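Local coordinates for lipolytic enzyme, G-D-S-L family (Bacteroides thetaiotaomicron, PDB 7BR2), which metabolizes the drug diltiazem as a serine esterase of the SGNH (GDSL) hydrolase family in a gut bacterium, at residues E368-F377 with N401-Y411. Residues are numbered along the deposited sequence; the frame is centred on the assembly and turned at random.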
loop_
_atom_site.group_PDB
_atom_site.type_symbol
_atom_site.label_atom_id
_atom_site.label_comp_id
_atom_site.label_asym_id
_atom_site.label_seq_id
_atom_site.Cartn_x
_atom_site.Cartn_y
_atom_site.Cartn_z
ATOM N N GLU A 368 -17.817 -2.940 -1.735
ATOM C CA GLU A 368 -19.144 -2.343 -1.908
ATOM C C GLU A 368 -20.228 -3.297 -1.410
ATOM O O GLU A 368 -21.195 -2.890 -0.736
ATOM C CB GLU A 368 -19.374 -1.987 -3.382
ATOM C CG GLU A 368 -18.413 -0.941 -3.952
ATOM C CD GLU A 368 -18.755 0.476 -3.520
ATOM O OE1 GLU A 368 -19.920 0.724 -3.159
ATOM O OE2 GLU A 368 -17.862 1.346 -3.508
ATOM N N TYR A 369 -20.071 -4.584 -1.709
ATOM C CA TYR A 369 -21.038 -5.542 -1.184
ATOM C C TYR A 369 -21.020 -5.541 0.344
ATOM O O TYR A 369 -22.080 -5.542 0.984
ATOM C CB TYR A 369 -20.760 -6.931 -1.764
ATOM C CG TYR A 369 -21.383 -8.078 -1.002
ATOM C CD1 TYR A 369 -22.727 -8.425 -1.185
ATOM C CD2 TYR A 369 -20.618 -8.844 -0.120
ATOM C CE1 TYR A 369 -23.298 -9.492 -0.487
ATOM C CE2 TYR A 369 -21.174 -9.904 0.576
ATOM C CZ TYR A 369 -22.517 -10.229 0.391
ATOM O OH TYR A 369 -23.052 -11.297 1.085
ATOM N N ALA A 370 -19.825 -5.487 0.939
ATOM C CA ALA A 370 -19.716 -5.446 2.397
ATOM C C ALA A 370 -20.400 -4.213 2.980
ATOM O O ALA A 370 -20.986 -4.281 4.068
ATOM C CB ALA A 370 -18.247 -5.499 2.830
ATOM N N TRP A 371 -20.290 -3.059 2.310
ATOM C CA TRP A 371 -21.056 -1.915 2.796
ATOM C C TRP A 371 -22.546 -2.226 2.763
ATOM O O TRP A 371 -23.273 -1.931 3.717
ATOM C CB TRP A 371 -20.796 -0.634 2.004
ATOM C CG TRP A 371 -21.614 0.477 2.634
ATOM C CD1 TRP A 371 -21.227 1.300 3.655
ATOM C CD2 TRP A 371 -22.985 0.820 2.352
ATOM N NE1 TRP A 371 -22.248 2.141 3.999
ATOM C CE2 TRP A 371 -23.340 1.867 3.222
ATOM C CE3 TRP A 371 -23.940 0.346 1.445
ATOM C CZ2 TRP A 371 -24.607 2.450 3.212
ATOM C CZ3 TRP A 371 -25.202 0.927 1.440
ATOM C CH2 TRP A 371 -25.520 1.966 2.317
ATOM N N CYS A 372 -23.032 -2.820 1.672
ATOM C CA CYS A 372 -24.452 -3.164 1.658
ATOM C C CYS A 372 -24.811 -4.013 2.869
ATOM O O CYS A 372 -25.825 -3.770 3.543
ATOM C CB CYS A 372 -24.819 -3.879 0.351
ATOM S SG CYS A 372 -24.800 -2.738 -1.056
ATOM N N GLN A 373 -23.924 -4.933 3.230
ATOM C CA GLN A 373 -24.271 -5.877 4.285
ATOM C C GLN A 373 -24.229 -5.224 5.661
ATOM O O GLN A 373 -25.181 -5.350 6.437
ATOM C CB GLN A 373 -23.357 -7.108 4.235
ATOM C CG GLN A 373 -23.729 -8.096 3.114
ATOM C CD GLN A 373 -25.148 -8.677 3.247
ATOM O OE1 GLN A 373 -25.810 -8.492 4.263
ATOM N NE2 GLN A 373 -25.601 -9.400 2.218
ATOM N N PHE A 374 -23.126 -4.550 6.001
ATOM C CA PHE A 374 -22.982 -4.027 7.357
ATOM C C PHE A 374 -23.460 -2.583 7.510
ATOM O O PHE A 374 -23.892 -2.192 8.604
ATOM C CB PHE A 374 -21.525 -4.161 7.806
ATOM C CG PHE A 374 -21.060 -5.577 7.841
ATOM C CD1 PHE A 374 -21.342 -6.387 8.923
ATOM C CD2 PHE A 374 -20.360 -6.119 6.768
ATOM C CE1 PHE A 374 -20.924 -7.714 8.936
ATOM C CE2 PHE A 374 -19.937 -7.435 6.775
ATOM C CZ PHE A 374 -20.223 -8.237 7.858
ATOM N N GLY A 375 -23.424 -1.789 6.448
ATOM C CA GLY A 375 -23.921 -0.435 6.500
ATOM C C GLY A 375 -25.410 -0.294 6.259
ATOM O O GLY A 375 -25.946 0.796 6.467
ATOM N N PHE A 376 -26.103 -1.359 5.828
ATOM C CA PHE A 376 -27.558 -1.286 5.698
ATOM C C PHE A 376 -28.272 -2.530 6.234
ATOM O O PHE A 376 -29.140 -2.415 7.106
ATOM C CB PHE A 376 -27.973 -1.036 4.246
ATOM C CG PHE A 376 -29.448 -1.092 4.037
ATOM C CD1 PHE A 376 -30.261 -0.052 4.471
ATOM C CD2 PHE A 376 -30.037 -2.182 3.413
ATOM C CE1 PHE A 376 -31.632 -0.097 4.285
ATOM C CE2 PHE A 376 -31.406 -2.228 3.220
ATOM C CZ PHE A 376 -32.207 -1.182 3.659
ATOM N N PHE A 377 -27.925 -3.722 5.732
ATOM C CA PHE A 377 -28.748 -4.900 6.014
ATOM C C PHE A 377 -28.654 -5.356 7.464
ATOM O O PHE A 377 -29.645 -5.851 8.006
ATOM C CB PHE A 377 -28.381 -6.054 5.073
ATOM C CG PHE A 377 -28.950 -5.896 3.708
ATOM C CD1 PHE A 377 -30.324 -5.851 3.532
ATOM C CD2 PHE A 377 -28.129 -5.780 2.597
ATOM C CE1 PHE A 377 -30.875 -5.677 2.276
ATOM C CE2 PHE A 377 -28.676 -5.614 1.327
ATOM C CZ PHE A 377 -30.053 -5.563 1.169
ATOM N N ASN A 401 -32.360 6.754 0.676
ATOM C CA ASN A 401 -30.986 6.339 0.981
ATOM C C ASN A 401 -30.183 6.399 -0.321
ATOM O O ASN A 401 -30.106 5.413 -1.060
ATOM C CB ASN A 401 -30.931 4.946 1.602
ATOM C CG ASN A 401 -29.569 4.620 2.221
ATOM O OD1 ASN A 401 -28.535 5.119 1.781
ATOM N ND2 ASN A 401 -29.577 3.804 3.269
ATOM N N MET A 402 -29.598 7.572 -0.590
ATOM C CA MET A 402 -28.882 7.783 -1.845
ATOM C C MET A 402 -27.799 6.733 -2.035
ATOM O O MET A 402 -27.688 6.123 -3.105
ATOM C CB MET A 402 -28.237 9.174 -1.849
ATOM C CG MET A 402 -28.154 9.872 -3.200
ATOM S SD MET A 402 -29.728 9.955 -4.067
ATOM C CE MET A 402 -30.258 11.601 -3.587
ATOM N N TRP A 403 -27.047 6.447 -0.974
ATOM C CA TRP A 403 -25.915 5.541 -1.096
ATOM C C TRP A 403 -26.381 4.126 -1.391
ATOM O O TRP A 403 -25.790 3.436 -2.228
ATOM C CB TRP A 403 -25.093 5.598 0.192
ATOM C CG TRP A 403 -23.707 5.064 0.090
ATOM C CD1 TRP A 403 -23.236 3.888 0.586
ATOM C CD2 TRP A 403 -22.604 5.698 -0.558
ATOM N NE1 TRP A 403 -21.904 3.752 0.294
ATOM C CE2 TRP A 403 -21.493 4.852 -0.411
ATOM C CE3 TRP A 403 -22.450 6.901 -1.249
ATOM C CZ2 TRP A 403 -20.244 5.170 -0.927
ATOM C CZ3 TRP A 403 -21.213 7.213 -1.763
ATOM C CH2 TRP A 403 -20.125 6.352 -1.601
ATOM N N LEU A 404 -27.472 3.694 -0.753
ATOM C CA LEU A 404 -27.992 2.360 -1.025
ATOM C C LEU A 404 -28.542 2.263 -2.441
ATOM O O LEU A 404 -28.317 1.262 -3.126
ATOM C CB LEU A 404 -29.069 1.984 -0.001
ATOM C CG LEU A 404 -29.632 0.558 -0.041
ATOM C CD1 LEU A 404 -28.612 -0.456 0.444
ATOM C CD2 LEU A 404 -30.912 0.455 0.750
ATOM N N LYS A 405 -29.208 3.320 -2.922
ATOM C CA LYS A 405 -29.710 3.296 -4.290
ATOM C C LYS A 405 -28.564 3.222 -5.285
ATOM O O LYS A 405 -28.686 2.576 -6.327
ATOM C CB LYS A 405 -30.550 4.539 -4.589
ATOM C CG LYS A 405 -31.276 4.456 -5.934
ATOM C CD LYS A 405 -32.083 5.701 -6.253
ATOM C CE LYS A 405 -33.184 5.356 -7.235
ATOM N NZ LYS A 405 -33.913 6.552 -7.726
ATOM N N GLY A 406 -27.447 3.886 -4.988
ATOM C CA GLY A 406 -26.304 3.787 -5.878
ATOM C C GLY A 406 -25.713 2.395 -5.966
ATOM O O GLY A 406 -25.093 2.056 -6.976
ATOM N N ARG A 407 -25.923 1.567 -4.952
ATOM C CA ARG A 407 -25.377 0.220 -4.939
ATOM C C ARG A 407 -26.395 -0.876 -5.216
ATOM O O ARG A 407 -26.043 -2.051 -5.095
ATOM C CB ARG A 407 -24.644 -0.055 -3.625
ATOM C CG ARG A 407 -23.310 0.665 -3.534
ATOM C CD ARG A 407 -23.244 1.776 -2.532
ATOM N NE ARG A 407 -22.014 2.525 -2.750
ATOM C CZ ARG A 407 -21.900 3.526 -3.617
ATOM N NH1 ARG A 407 -22.946 3.906 -4.330
ATOM N NH2 ARG A 407 -20.744 4.154 -3.765
ATOM N N ARG A 408 -27.643 -0.542 -5.559
ATOM C CA ARG A 408 -28.645 -1.586 -5.753
ATOM C C ARG A 408 -28.285 -2.518 -6.912
ATOM O O ARG A 408 -28.541 -3.723 -6.843
ATOM C CB ARG A 408 -30.038 -1.000 -5.972
ATOM C CG ARG A 408 -31.059 -2.113 -6.241
ATOM C CD ARG A 408 -32.506 -1.673 -6.098
ATOM N NE ARG A 408 -32.769 -0.423 -6.793
ATOM C CZ ARG A 408 -33.976 0.125 -6.887
ATOM N NH1 ARG A 408 -35.016 -0.481 -6.322
ATOM N NH2 ARG A 408 -34.144 1.271 -7.544
ATOM N N ASP A 409 -27.776 -1.978 -8.017
ATOM C CA ASP A 409 -27.398 -2.840 -9.136
ATOM C C ASP A 409 -26.277 -3.805 -8.724
ATOM O O ASP A 409 -26.366 -5.040 -8.914
ATOM C CB ASP A 409 -26.983 -1.964 -10.324
ATOM C CG ASP A 409 -26.664 -2.776 -11.563
ATOM O OD1 ASP A 409 -27.460 -3.674 -11.892
ATOM O OD2 ASP A 409 -25.627 -2.517 -12.213
ATOM N N LEU A 410 -25.228 -3.253 -8.109
ATOM C CA LEU A 410 -24.144 -4.079 -7.619
ATOM C C LEU A 410 -24.664 -5.110 -6.630
ATOM O O LEU A 410 -24.258 -6.270 -6.682
ATOM C CB LEU A 410 -23.050 -3.211 -6.987
ATOM C CG LEU A 410 -21.810 -3.958 -6.453
ATOM C CD1 LEU A 410 -20.532 -3.157 -6.735
ATOM C CD2 LEU A 410 -21.918 -4.301 -4.955
ATOM N N TYR A 411 -25.569 -4.716 -5.724
ATOM C CA TYR A 411 -26.042 -5.696 -4.751
ATOM C C TYR A 411 -26.859 -6.796 -5.420
ATOM O O TYR A 411 -26.805 -7.958 -4.996
ATOM C CB TYR A 411 -26.859 -5.045 -3.633
ATOM C CG TYR A 411 -27.373 -6.102 -2.676
ATOM C CD1 TYR A 411 -26.529 -6.686 -1.748
ATOM C CD2 TYR A 411 -28.695 -6.546 -2.732
ATOM C CE1 TYR A 411 -26.982 -7.673 -0.886
ATOM C CE2 TYR A 411 -29.165 -7.534 -1.866
ATOM C CZ TYR A 411 -28.303 -8.095 -0.950
ATOM O OH TYR A 411 -28.751 -9.073 -0.091
HETATM O O HOH W 1 -28.618 -9.489 2.875
#
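Trp371 lays one face of its indole against the edge of Trp403, a T-shaped pair with planes 79° apart in which Trp403 CD1 comes within 3.3 Å of Trp371 CZ2. The Trp371 indole reaches helix 402-406 because chi1 (-178°) sets CG anti to the backbone N, and Leu404 CD1 meets its edge there. With an alanine at Trp371, the edge of Trp403 would probably lose the aromatic face it rests on and a gap would open beside Leu404. Leucine suits its place because its fork serves two rings: while CD1 meets Trp371, Leu404 CD2 stands 3.5 Å from the centroid of the Phe376 ring, almost on its normal, a CH-pi contact. Tyr411 is a knob among Tyr369, Cys372, Gln373 and Phe377; Phe377 CE2 lies over one face of the Tyr411 ring, 3.4 Å from Tyr411 CZ. The Tyr411 hydroxyl reaches polar company, with water 1 joining Tyr411 OH to Gln373 NE2, while Gln373 OE1 accepts from Phe384 N. Arg407 NE forms a salt bridge to Glu368 OE1 at 2.8 Å, guanidinium and carboxylate planes 62° apart, and Arg364 engages the other carboxylate oxygen. Met394 of helix 388-397 also touches Leu404, Phe377 and Tyr411 in this aromatic-rich helix-helix interface at the end of long helix 344-377, with knobs-into-holes packing at Tyr411.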